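PDB 2H1C: toxin FitB from Neisseria gonorrhoeae, which is the toxin of a type II toxin-antitoxin pair, a PIN-domain protein that forms with its antitoxin FitA a complex that binds promoter DNA and influences bacterial trafficking across human epithelial cells. Local coordinates for residues A[6-11]-A[117-122]; A[33-38]-A[66-71]; A[80-85]-A[107-112]; A[98-103]-A[126-131]. All coordinates share one frame; numbering follows the deposited sequence.

Interactions 1 and 2 reach the central parallel sheet of this PIN domain, while interactions 3 and 4 join helices and loops beside it. Interaction 2 is buried and apolar, strand 33-36 against the 3-10 turn that follows helix 53-67, and interaction 3 is a buried crossing of helices 80-94 and 102-114; both lie close to the second subunit. Interactions 1 and 4 reach the surface. Interaction 1, nearest the centre of the chain, is the one with a hydrogen bond across its segments; the other three rest on apolar contact. Helix 102-114 serves both interactions 3 and 4, which Lys112 joins through Ala129 O. Phe126 of interaction 4 packs on Val118 and Thr120 of interaction 1.

Interaction 1 (A[6-11]-A[117-122]); sequences TNVISE and TVATRD. With SO4 (sulfate ion), chain D.
Asn7 faces the backbone of Thr120 and Arg121 and supplies the polar part of the contact. Asn7 OD1 accepts a hydrogen bond from Arg121 N (2.8 Å, N-H...O angle 147°), the donor tilted 35° from the plane of the amide carbonyl. With chi1 at 61°, CG sits between the backbone N and the carbonyl carbon, and the amide is turned across the loop that follows strand 117-119. The other amide atom, Asn7 ND2, comes to 2.9 Å from Thr120 OG1. Thr120 OG1 accepts from Asp122 N (3.2 Å), which makes an ST turn, and is also hydrogen-bonded to Asp5, a predicted magnesium ligand.

The apolar part belongs to Val8. Val8 CG2 lies 3.6 Å from Thr120 CA and against the carbonyl oxygen of Ala119, with the Ala119 methyl a little farther off. Pro136 and Leu25 pack on the same valine.

The ionic part lies at the surface. Arg121 begins beside Asn7, its CB 3.5 Å from Asn7 OD1, and then runs extended away from the helix to a sulfate ion, probably from the crystallisation liquor. The anion sits at the guanidinium edge: Arg121 NH1 donates to sulfate O4 (2.8 Å) and Arg121 NH2 to sulfate O2 (2.9 Å), with a weak bond from NH2 to O4. Arg14 also binds the sulfate, and Trp137 makes a cation-pi contact with Arg121.

The chemistry thus changes from apolar at Val8 to ionic at Arg121, and the Asn7 bond to Arg121 N fastens helix 6-9 to the turn whose threonine holds Asp5, consistent with a second-shell role for Thr120 at the predicted metal site.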
loop_
_atom_site.group_PDB
_atom_site.type_symbol
_atom_site.label_atom_id
_atom_site.label_comp_id
_atom_site.label_asym_id
_atom_site.label_seq_id
_atom_site.Cartn_x
_atom_site.Cartn_y
_atom_site.Cartn_z
ATOM N N THR A 6 3.234 -7.142 -10.606
ATOM C CA THR A 6 3.595 -6.187 -11.646
ATOM C C THR A 6 4.540 -6.698 -12.734
ATOM O O THR A 6 4.360 -6.387 -13.911
ATOM C CB THR A 6 4.231 -4.936 -11.018
ATOM O OG1 THR A 6 3.331 -4.406 -10.043
ATOM C CG2 THR A 6 4.515 -3.887 -12.070
ATOM N N ASN A 7 5.544 -7.479 -12.349
ATOM C CA ASN A 7 6.516 -7.944 -13.331
ATOM C C ASN A 7 5.951 -8.923 -14.354
ATOM O O ASN A 7 6.528 -9.093 -15.427
ATOM C CB ASN A 7 7.733 -8.550 -12.622
ATOM C CG ASN A 7 7.372 -9.750 -11.761
ATOM O OD1 ASN A 7 6.928 -10.783 -12.264
ATOM N ND2 ASN A 7 7.560 -9.615 -10.456
ATOM N N VAL A 8 4.821 -9.547 -14.037
ATOM C CA VAL A 8 4.207 -10.495 -14.961
ATOM C C VAL A 8 3.289 -9.767 -15.941
ATOM O O VAL A 8 3.402 -9.946 -17.150
ATOM C CB VAL A 8 3.436 -11.586 -14.181
ATOM C CG1 VAL A 8 2.634 -12.462 -15.137
ATOM C CG2 VAL A 8 4.429 -12.440 -13.403
ATOM N N ILE A 9 2.402 -8.913 -15.444
ATOM C CA ILE A 9 1.520 -8.211 -16.355
ATOM C C ILE A 9 2.314 -7.255 -17.253
ATOM O O ILE A 9 1.895 -6.970 -18.369
ATOM C CB ILE A 9 0.378 -7.464 -15.583
ATOM C CG1 ILE A 9 -0.592 -6.827 -16.589
ATOM C CG2 ILE A 9 0.963 -6.440 -14.626
ATOM C CD1 ILE A 9 -1.788 -6.164 -15.956
ATOM N N SER A 10 3.479 -6.804 -16.790
ATOM C CA SER A 10 4.321 -5.889 -17.574
ATOM C C SER A 10 5.176 -6.584 -18.644
ATOM O O SER A 10 5.607 -5.952 -19.605
ATOM C CB SER A 10 5.272 -5.110 -16.652
ATOM O OG SER A 10 4.565 -4.402 -15.650
ATOM N N GLU A 11 5.425 -7.875 -18.486
ATOM C CA GLU A 11 6.284 -8.572 -19.447
ATOM C C GLU A 11 5.832 -8.505 -20.913
ATOM O O GLU A 11 6.644 -8.211 -21.794
ATOM C CB GLU A 11 6.497 -10.029 -19.029
ATOM C CG GLU A 11 7.383 -10.854 -19.996
ATOM C CD GLU A 11 8.842 -10.443 -19.981
ATOM O OE1 GLU A 11 9.587 -10.847 -20.911
ATOM O OE2 GLU A 11 9.265 -9.730 -19.037
ATOM N N THR A 117 -3.088 -17.456 -5.721
ATOM C CA THR A 117 -1.698 -17.816 -5.977
ATOM C C THR A 117 -1.091 -16.599 -6.666
ATOM O O THR A 117 -1.670 -16.072 -7.615
ATOM C CB THR A 117 -1.568 -18.983 -6.957
ATOM O OG1 THR A 117 -2.139 -20.158 -6.382
ATOM C CG2 THR A 117 -0.102 -19.239 -7.275
ATOM N N VAL A 118 0.067 -16.151 -6.190
ATOM C CA VAL A 118 0.735 -15.003 -6.783
ATOM C C VAL A 118 1.581 -15.424 -7.981
ATOM O O VAL A 118 2.362 -16.377 -7.886
ATOM C CB VAL A 118 1.682 -14.309 -5.766
ATOM C CG1 VAL A 118 2.439 -13.161 -6.461
ATOM C CG2 VAL A 118 0.877 -13.759 -4.584
ATOM N N ALA A 119 1.401 -14.750 -9.115
ATOM C CA ALA A 119 2.200 -15.038 -10.305
ATOM C C ALA A 119 3.273 -13.943 -10.300
ATOM O O ALA A 119 2.945 -12.748 -10.359
ATOM C CB ALA A 119 1.339 -14.930 -11.567
ATOM N N THR A 120 4.542 -14.343 -10.240
ATOM C CA THR A 120 5.641 -13.373 -10.186
ATOM C C THR A 120 6.975 -13.987 -10.584
ATOM O O THR A 120 7.164 -15.189 -10.456
ATOM C CB THR A 120 5.815 -12.828 -8.765
ATOM O OG1 THR A 120 6.917 -11.912 -8.733
ATOM C CG2 THR A 120 6.083 -13.969 -7.794
ATOM N N ARG A 121 7.890 -13.150 -11.062
ATOM C CA ARG A 121 9.214 -13.627 -11.455
ATOM C C ARG A 121 10.094 -13.805 -10.214
ATOM O O ARG A 121 10.967 -14.676 -10.175
ATOM C CB ARG A 121 9.870 -12.624 -12.398
ATOM C CG ARG A 121 11.150 -13.154 -13.045
ATOM C CD ARG A 121 11.717 -12.165 -14.047
ATOM N NE ARG A 121 12.715 -12.797 -14.910
ATOM C CZ ARG A 121 13.329 -12.178 -15.913
ATOM N NH1 ARG A 121 13.051 -10.909 -16.180
ATOM N NH2 ARG A 121 14.215 -12.829 -16.655
ATOM N N ASP A 122 9.851 -12.964 -9.209
ATOM C CA ASP A 122 10.598 -12.977 -7.947
ATOM C C ASP A 122 9.791 -13.662 -6.850
ATOM O O ASP A 122 9.050 -13.003 -6.115
ATOM C CB ASP A 122 10.911 -11.543 -7.516
ATOM C CG ASP A 122 11.842 -10.833 -8.476
ATOM O OD1 ASP A 122 11.979 -9.598 -8.354
ATOM O OD2 ASP A 122 12.448 -11.503 -9.346
HETATM S S SO4 D . 15.508 -10.274 -19.017
HETATM O O1 SO4 D . 15.844 -8.913 -19.027
HETATM O O2 SO4 D . 16.151 -11.018 -17.913
HETATM O O3 SO4 D . 15.922 -10.982 -20.164
HETATM O O4 SO4 D . 14.140 -10.435 -18.693
#

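Interaction 2 (A[33-38]-A[66-71]); sequences VYLSAI and SILPLF. With MG (magnesium ion), chain H.
Leu35 lays its CD1 methyl over one face of the Phe71 ring, a CH-pi contact with the carbon 3.7 Å from the ring centroid and 19° off the ring normal. The methyl is offset toward the rim, where Leu35 CD1 approaches Phe71 CD1 to 3.5 Å. Leu35 has CG anti to its carbonyl carbon (chi1 -68°) and an extended chi2, which carries CD1 out from the strand; the two side chains meet at about a right angle. Phe71 has CG beside its own backbone N, and its ring, turned to chi2 90°, presents that face to the leucine. Leu35 CD1 also touches Leu68 CD2, 4.3 Å away.

Val33, two residues back on the strand, takes the ring edge. Val33 CG1 lies in the ring plane, 3.8 Å from Phe71 CE2, and the carbonyl oxygen of Val33, which accepts from Arg74, is also near that edge. An apolar side chain of the bound peptide packs on Phe71 too.

Beyond Leu35 the strand ends at Ser36, whose OG binds a magnesium ion at 2.6 Å and accepts the capping bond from Ile38 N. The turn after helix 53-67, packed through apolar side chains on strand 33-36 of the parallel sheet, fits the alpha/beta PIN-domain fold.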
loop_
_atom_site.group_PDB
_atom_site.type_symbol
_atom_site.label_atom_id
_atom_site.label_comp_id
_atom_site.label_asym_id
_atom_site.label_seq_id
_atom_site.Cartn_x
_atom_site.Cartn_y
_atom_site.Cartn_z
ATOM N N VAL A 33 -8.545 -14.206 -12.752
ATOM C CA VAL A 33 -7.312 -13.443 -12.591
ATOM C C VAL A 33 -7.593 -12.090 -11.951
ATOM O O VAL A 33 -8.461 -11.346 -12.408
ATOM C CB VAL A 33 -6.612 -13.250 -13.947
ATOM C CG1 VAL A 33 -5.260 -12.581 -13.741
ATOM C CG2 VAL A 33 -6.422 -14.609 -14.626
ATOM N N TYR A 34 -6.848 -11.776 -10.891
ATOM C CA TYR A 34 -7.022 -10.524 -10.144
ATOM C C TYR A 34 -5.773 -9.629 -10.126
ATOM O O TYR A 34 -4.653 -10.076 -10.408
ATOM C CB TYR A 34 -7.374 -10.844 -8.686
ATOM C CG TYR A 34 -8.680 -11.579 -8.508
ATOM C CD1 TYR A 34 -8.797 -12.935 -8.845
ATOM C CD2 TYR A 34 -9.818 -10.901 -8.078
ATOM C CE1 TYR A 34 -10.018 -13.593 -8.765
ATOM C CE2 TYR A 34 -11.062 -11.548 -7.996
ATOM C CZ TYR A 34 -11.151 -12.893 -8.345
ATOM O OH TYR A 34 -12.376 -13.530 -8.308
ATOM N N LEU A 35 -5.979 -8.355 -9.784
ATOM C CA LEU A 35 -4.881 -7.402 -9.647
ATOM C C LEU A 35 -5.058 -6.696 -8.303
ATOM O O LEU A 35 -6.189 -6.417 -7.893
ATOM C CB LEU A 35 -4.919 -6.334 -10.748
ATOM C CG LEU A 35 -4.637 -6.704 -12.200
ATOM C CD1 LEU A 35 -4.783 -5.453 -13.073
ATOM C CD2 LEU A 35 -3.224 -7.263 -12.328
ATOM N N SER A 36 -3.957 -6.428 -7.615
ATOM C CA SER A 36 -4.031 -5.677 -6.365
ATOM C C SER A 36 -4.051 -4.215 -6.766
ATOM O O SER A 36 -3.429 -3.836 -7.765
ATOM C CB SER A 36 -2.791 -5.913 -5.502
ATOM O OG SER A 36 -2.624 -4.838 -4.577
ATOM N N ALA A 37 -4.749 -3.388 -5.995
ATOM C CA ALA A 37 -4.774 -1.968 -6.279
ATOM C C ALA A 37 -3.328 -1.422 -6.231
ATOM O O ALA A 37 -3.011 -0.426 -6.870
ATOM C CB ALA A 37 -5.661 -1.251 -5.247
ATOM N N ILE A 38 -2.459 -2.084 -5.470
ATOM C CA ILE A 38 -1.044 -1.683 -5.364
ATOM C C ILE A 38 -0.339 -1.833 -6.728
ATOM O O ILE A 38 0.440 -0.972 -7.139
ATOM C CB ILE A 38 -0.284 -2.560 -4.309
ATOM C CG1 ILE A 38 -0.825 -2.268 -2.897
ATOM C CG2 ILE A 38 1.221 -2.295 -4.382
ATOM C CD1 ILE A 38 -0.549 -0.857 -2.388
ATOM N N SER A 66 -8.279 -0.150 -22.283
ATOM C CA SER A 66 -8.221 -1.504 -22.830
ATOM C C SER A 66 -7.771 -2.574 -21.849
ATOM O O SER A 66 -8.306 -3.692 -21.844
ATOM C CB SER A 66 -7.279 -1.545 -24.037
ATOM O OG SER A 66 -7.784 -0.784 -25.117
ATOM N N ILE A 67 -6.779 -2.247 -21.028
ATOM C CA ILE A 67 -6.254 -3.237 -20.079
ATOM C C ILE A 67 -7.033 -3.348 -18.774
ATOM O O ILE A 67 -7.529 -4.425 -18.444
ATOM C CB ILE A 67 -4.762 -2.966 -19.756
ATOM C CG1 ILE A 67 -3.921 -3.119 -21.023
ATOM C CG2 ILE A 67 -4.258 -3.957 -18.698
ATOM C CD1 ILE A 67 -2.499 -2.614 -20.858
ATOM N N LEU A 68 -7.152 -2.247 -18.036
ATOM C CA LEU A 68 -7.860 -2.289 -16.765
ATOM C C LEU A 68 -9.318 -2.778 -16.834
ATOM O O LEU A 68 -9.791 -3.423 -15.906
ATOM C CB LEU A 68 -7.761 -0.936 -16.050
ATOM C CG LEU A 68 -6.353 -0.522 -15.599
ATOM C CD1 LEU A 68 -6.453 0.783 -14.778
ATOM C CD2 LEU A 68 -5.711 -1.628 -14.747
ATOM N N PRO A 69 -10.047 -2.479 -17.927
ATOM C CA PRO A 69 -11.428 -2.963 -17.992
ATOM C C PRO A 69 -11.488 -4.497 -17.943
ATOM O O PRO A 69 -12.501 -5.062 -17.559
ATOM C CB PRO A 69 -11.922 -2.407 -19.319
ATOM C CG PRO A 69 -11.183 -1.106 -19.419
ATOM C CD PRO A 69 -9.782 -1.527 -19.019
ATOM N N LEU A 70 -10.407 -5.160 -18.354
ATOM C CA LEU A 70 -10.357 -6.623 -18.316
ATOM C C LEU A 70 -10.427 -7.088 -16.865
ATOM O O LEU A 70 -10.753 -8.248 -16.589
ATOM C CB LEU A 70 -9.049 -7.146 -18.916
ATOM C CG LEU A 70 -8.776 -6.857 -20.390
ATOM C CD1 LEU A 70 -7.342 -7.252 -20.720
ATOM C CD2 LEU A 70 -9.770 -7.607 -21.245
ATOM N N PHE A 71 -10.119 -6.183 -15.938
ATOM C CA PHE A 71 -10.126 -6.528 -14.520
ATOM C C PHE A 71 -11.215 -5.842 -13.703
ATOM O O PHE A 71 -11.143 -5.793 -12.476
ATOM C CB PHE A 71 -8.744 -6.248 -13.922
ATOM C CG PHE A 71 -7.647 -7.049 -14.561
ATOM C CD1 PHE A 71 -6.950 -6.554 -15.658
ATOM C CD2 PHE A 71 -7.352 -8.329 -14.102
ATOM C CE1 PHE A 71 -5.969 -7.330 -16.300
ATOM C CE2 PHE A 71 -6.380 -9.108 -14.737
ATOM C CZ PHE A 71 -5.691 -8.613 -15.832
HETATM MG MG MG H . -4.226 -4.953 -2.539
#

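Interaction 3 (A[80-85]-A[107-112]); sequences EPVAAI and IAATAK
Val82 and Ile85, one turn apart on helix 80-94, both point toward helix 102-114 and meet the methyl group of Ala109 between them. Val82 uses a single branch: Val82 CG1, anti to the backbone N (chi1 -177°), reaches Ala109 CB at 3.6 Å and lies equally close to Thr110 N. Ala109 CB also touches the carbonyl oxygen of Val82, and the alanine methyl is thus pressed against both backbone and side chain of the opposing turn.

Ile85 uses its CG2 branch, likewise anti to the backbone N, farther round helix 102-114. Ile85 CG2 lies 3.7 Å from Lys112 CD, where the aliphatic part of the lysine crosses it obliquely, and also touches Ala109 CA. Lys112 touches with its methylenes alone: the chain bends at chi3 (-74°), and NZ goes on to Ala129 O, with which it makes a hydrogen bond.

Thr110 points away from helix 80-94, yet Thr110 OG1 still comes within 3.7 Å of Val82 CG1. The hydroxyl is hydrogen-bonded to Tyr106 O.

The small Ala109 side chain fits the close approach of the segment axes, 8.4 Å, with 113° between their N-to-C directions. This helix crossing, beside the parallel sheet of the PIN domain, carries Thr110 of a magnesium site shared with Ser36 and Leu76, and at its outer end Glu80 forms a salt bridge with Arg44 of the second subunit.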
loop_
_atom_site.group_PDB
_atom_site.type_symbol
_atom_site.label_atom_id
_atom_site.label_comp_id
_atom_site.label_asym_id
_atom_site.label_seq_id
_atom_site.Cartn_x
_atom_site.Cartn_y
_atom_site.Cartn_z
ATOM N N GLU A 80 -8.530 -2.964 5.746
ATOM C CA GLU A 80 -8.223 -3.382 7.116
ATOM C C GLU A 80 -7.887 -4.864 7.322
ATOM O O GLU A 80 -6.926 -5.193 8.016
ATOM C CB GLU A 80 -9.346 -2.942 8.067
ATOM C CG GLU A 80 -9.089 -3.277 9.534
ATOM C CD GLU A 80 -9.408 -4.716 9.867
ATOM O OE1 GLU A 80 -10.461 -5.203 9.405
ATOM O OE2 GLU A 80 -8.619 -5.358 10.595
ATOM N N PRO A 81 -8.675 -5.781 6.738
ATOM C CA PRO A 81 -8.394 -7.214 6.899
ATOM C C PRO A 81 -7.026 -7.591 6.307
ATOM O O PRO A 81 -6.288 -8.406 6.869
ATOM C CB PRO A 81 -9.546 -7.877 6.136
ATOM C CG PRO A 81 -10.655 -6.890 6.286
ATOM C CD PRO A 81 -9.970 -5.569 6.069
ATOM N N VAL A 82 -6.706 -7.005 5.162
ATOM C CA VAL A 82 -5.426 -7.274 4.502
ATOM C C VAL A 82 -4.281 -6.716 5.355
ATOM O O VAL A 82 -3.192 -7.298 5.419
ATOM C CB VAL A 82 -5.360 -6.636 3.113
ATOM C CG1 VAL A 82 -4.045 -7.013 2.433
ATOM C CG2 VAL A 82 -6.536 -7.108 2.276
ATOM N N ALA A 83 -4.526 -5.579 6.001
ATOM C CA ALA A 83 -3.512 -4.984 6.861
ATOM C C ALA A 83 -3.131 -5.942 7.991
ATOM O O ALA A 83 -1.967 -6.029 8.370
ATOM C CB ALA A 83 -4.012 -3.653 7.434
ATOM N N ALA A 84 -4.109 -6.658 8.540
ATOM C CA ALA A 84 -3.837 -7.614 9.616
ATOM C C ALA A 84 -2.926 -8.732 9.127
ATOM O O ALA A 84 -1.979 -9.126 9.809
ATOM C CB ALA A 84 -5.146 -8.214 10.147
ATOM N N ILE A 85 -3.231 -9.262 7.948
ATOM C CA ILE A 85 -2.431 -10.340 7.362
ATOM C C ILE A 85 -1.024 -9.832 7.045
ATOM O O ILE A 85 -0.033 -10.531 7.254
ATOM C CB ILE A 85 -3.120 -10.872 6.095
ATOM C CG1 ILE A 85 -4.451 -11.510 6.510
ATOM C CG2 ILE A 85 -2.211 -11.877 5.365
ATOM C CD1 ILE A 85 -5.372 -11.855 5.361
ATOM N N ILE A 107 1.244 -7.191 -1.574
ATOM C CA ILE A 107 0.732 -8.124 -2.563
ATOM C C ILE A 107 0.519 -9.485 -1.941
ATOM O O ILE A 107 -0.529 -10.090 -2.136
ATOM C CB ILE A 107 1.691 -8.222 -3.755
ATOM C CG1 ILE A 107 1.802 -6.846 -4.422
ATOM C CG2 ILE A 107 1.166 -9.227 -4.766
ATOM C CD1 ILE A 107 2.757 -6.794 -5.576
ATOM N N ALA A 108 1.492 -9.960 -1.168
ATOM C CA ALA A 108 1.353 -11.262 -0.546
ATOM C C ALA A 108 0.153 -11.323 0.399
ATOM O O ALA A 108 -0.590 -12.305 0.398
ATOM C CB ALA A 108 2.640 -11.643 0.182
ATOM N N ALA A 109 -0.059 -10.267 1.183
ATOM C CA ALA A 109 -1.187 -10.240 2.122
ATOM C C ALA A 109 -2.531 -10.225 1.378
ATOM O O ALA A 109 -3.504 -10.837 1.825
ATOM C CB ALA A 109 -1.083 -9.008 3.051
ATOM N N THR A 110 -2.584 -9.529 0.246
ATOM C CA THR A 110 -3.809 -9.474 -0.549
ATOM C C THR A 110 -4.130 -10.876 -1.064
ATOM O O THR A 110 -5.263 -11.340 -0.966
ATOM C CB THR A 110 -3.658 -8.497 -1.749
ATOM O OG1 THR A 110 -3.414 -7.168 -1.255
ATOM C CG2 THR A 110 -4.932 -8.501 -2.614
ATOM N N ALA A 111 -3.111 -11.571 -1.569
ATOM C CA ALA A 111 -3.302 -12.920 -2.087
ATOM C C ALA A 111 -3.749 -13.890 -0.992
ATOM O O ALA A 111 -4.676 -14.674 -1.189
ATOM C CB ALA A 111 -2.007 -13.415 -2.732
ATOM N N LYS A 112 -3.108 -13.833 0.170
ATOM C CA LYS A 112 -3.477 -14.738 1.258
ATOM C C LYS A 112 -4.912 -14.485 1.710
ATOM O O LYS A 112 -5.675 -15.428 1.945
ATOM C CB LYS A 112 -2.510 -14.576 2.441
ATOM C CG LYS A 112 -2.880 -15.410 3.663
ATOM C CD LYS A 112 -1.746 -15.493 4.680
ATOM C CE LYS A 112 -0.637 -16.421 4.205
ATOM N NZ LYS A 112 0.415 -16.663 5.247
#

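Interaction 4 (A[98-103]-A[126-131]); sequences KEIAAA and FFAADV
The torsions of Lys98 and Ile100 aim both side chains at the end of helix 124-128. In Lys98, chi1 of -53° sets CG beside the backbone N, and the chain then runs straight through chi2 and chi3 across the methyl group of Ala128. In Ile100, chi1 of -57° and an extended chi2 (179°) carry CD1 to the backbone between Ala128 and Ala129.

Ala128 is the centre of the contact, its CB pointing toward the loop that precedes helix 102-114. Lys98 CB and Lys98 CD each come to 3.6 Å from Ala128 CB, so the lysine lies alongside this methyl with its aliphatic stem. Ile100 approaches next to it: Ile100 CD1 is 3.8 Å from Ala128 CB, 3.7 Å from Ala129 N and 3.9 Å from Ala129 CB. The isoleucine tip therefore covers a piece of backbone as well as two methyl groups.

Helix 124-128 finishes here in a Schellman motif. Asp130 takes positive phi, Val131 N bonds back to Phe126 O (3.2 Å) and Asp130 N to Phe127 O (3.0 Å). The packing thus lies against a helix C-terminus, and joins it to the loop leading into helix 102-114, which carries Asp104, a predicted magnesium ligand close to Ile100.

Burial has a polar cost at Glu99, whose carbonyl oxygen is covered by the contact and finds no partner in the model; the nearest group across is Ala128 CB, 4.4 Å from Glu99 O. Ile89 and Ala93 of helix 80-94 also pack on Ile100.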
loop_
_atom_site.group_PDB
_atom_site.type_symbol
_atom_site.label_atom_id
_atom_site.label_comp_id
_atom_site.label_asym_id
_atom_site.label_seq_id
_atom_site.Cartn_x
_atom_site.Cartn_y
_atom_site.Cartn_z
ATOM N N LYS A 98 13.780 -14.241 7.545
ATOM C CA LYS A 98 13.346 -14.210 6.150
ATOM C C LYS A 98 13.194 -12.754 5.728
ATOM O O LYS A 98 12.946 -11.881 6.558
ATOM C CB LYS A 98 12.009 -14.941 5.986
ATOM C CG LYS A 98 11.989 -16.359 6.545
ATOM C CD LYS A 98 10.624 -17.023 6.360
ATOM C CE LYS A 98 10.499 -18.302 7.195
ATOM N NZ LYS A 98 11.586 -19.291 6.928
ATOM N N GLU A 99 13.324 -12.495 4.433
ATOM C CA GLU A 99 13.224 -11.136 3.924
ATOM C C GLU A 99 11.999 -10.875 3.048
ATOM O O GLU A 99 11.762 -11.579 2.063
ATOM C CB GLU A 99 14.500 -10.796 3.148
ATOM C CG GLU A 99 14.870 -11.838 2.104
ATOM C CD GLU A 99 16.347 -11.809 1.753
ATOM O OE1 GLU A 99 17.176 -12.054 2.660
ATOM O OE2 GLU A 99 16.680 -11.542 0.576
ATOM N N ILE A 100 11.222 -9.865 3.435
ATOM C CA ILE A 100 10.028 -9.454 2.699
ATOM C C ILE A 100 9.928 -7.926 2.760
ATOM O O ILE A 100 9.784 -7.347 3.838
ATOM C CB ILE A 100 8.725 -10.039 3.309
ATOM C CG1 ILE A 100 8.809 -11.561 3.373
ATOM C CG2 ILE A 100 7.520 -9.619 2.471
ATOM C CD1 ILE A 100 7.590 -12.225 3.971
ATOM N N ALA A 101 10.006 -7.283 1.601
ATOM C CA ALA A 101 9.911 -5.832 1.512
ATOM C C ALA A 101 8.446 -5.423 1.633
ATOM O O ALA A 101 7.550 -6.240 1.398
ATOM C CB ALA A 101 10.483 -5.353 0.180
ATOM N N ALA A 102 8.197 -4.168 1.996
ATOM C CA ALA A 102 6.820 -3.683 2.154
ATOM C C ALA A 102 5.947 -3.941 0.919
ATOM O O ALA A 102 4.855 -4.505 1.032
ATOM C CB ALA A 102 6.828 -2.181 2.485
ATOM N N ALA A 103 6.432 -3.513 -0.244
ATOM C CA ALA A 103 5.720 -3.671 -1.511
ATOM C C ALA A 103 5.287 -5.111 -1.764
ATOM O O ALA A 103 4.128 -5.367 -2.109
ATOM C CB ALA A 103 6.594 -3.192 -2.670
ATOM N N PHE A 126 7.602 -14.089 -1.465
ATOM C CA PHE A 126 6.329 -14.766 -1.307
ATOM C C PHE A 126 6.449 -16.129 -0.652
ATOM O O PHE A 126 5.537 -16.577 0.040
ATOM C CB PHE A 126 5.619 -14.838 -2.655
ATOM C CG PHE A 126 5.379 -13.488 -3.267
ATOM C CD1 PHE A 126 6.287 -12.948 -4.172
ATOM C CD2 PHE A 126 4.269 -12.730 -2.892
ATOM C CE1 PHE A 126 6.105 -11.664 -4.695
ATOM C CE2 PHE A 126 4.072 -11.443 -3.406
ATOM C CZ PHE A 126 4.994 -10.910 -4.312
ATOM N N PHE A 127 7.583 -16.788 -0.850
ATOM C CA PHE A 127 7.785 -18.080 -0.219
ATOM C C PHE A 127 7.856 -17.846 1.288
ATOM O O PHE A 127 7.278 -18.597 2.073
ATOM C CB PHE A 127 9.076 -18.721 -0.722
ATOM C CG PHE A 127 8.904 -19.500 -1.992
ATOM C CD1 PHE A 127 7.907 -20.465 -2.092
ATOM C CD2 PHE A 127 9.761 -19.305 -3.070
ATOM C CE1 PHE A 127 7.767 -21.227 -3.244
ATOM C CE2 PHE A 127 9.629 -20.065 -4.230
ATOM C CZ PHE A 127 8.630 -21.026 -4.315
ATOM N N ALA A 128 8.547 -16.779 1.681
ATOM C CA ALA A 128 8.690 -16.432 3.090
ATOM C C ALA A 128 7.359 -15.988 3.702
ATOM O O ALA A 128 7.158 -16.081 4.915
ATOM C CB ALA A 128 9.738 -15.337 3.249
ATOM N N ALA A 129 6.451 -15.511 2.859
ATOM C CA ALA A 129 5.136 -15.070 3.319
ATOM C C ALA A 129 4.204 -16.277 3.440
ATOM O O ALA A 129 3.061 -16.150 3.877
ATOM C CB ALA A 129 4.550 -14.052 2.340
ATOM N N ASP A 130 4.698 -17.452 3.057
ATOM C CA ASP A 130 3.890 -18.665 3.119
ATOM C C ASP A 130 2.632 -18.538 2.262
ATOM O O ASP A 130 1.540 -18.957 2.663
ATOM C CB ASP A 130 3.496 -18.971 4.572
ATOM C CG ASP A 130 4.620 -19.630 5.359
ATOM O OD1 ASP A 130 4.971 -20.790 5.038
ATOM O OD2 ASP A 130 5.151 -18.989 6.299
ATOM N N VAL A 131 2.780 -17.938 1.084
ATOM C CA VAL A 131 1.651 -17.784 0.171
ATOM C C VAL A 131 1.991 -18.560 -1.096
ATOM O O VAL A 131 3.153 -18.621 -1.489
ATOM C CB VAL A 131 1.394 -16.291 -0.181
ATOM C CG1 VAL A 131 0.280 -16.175 -1.197
ATOM C CG2 VAL A 131 1.015 -15.524 1.078
#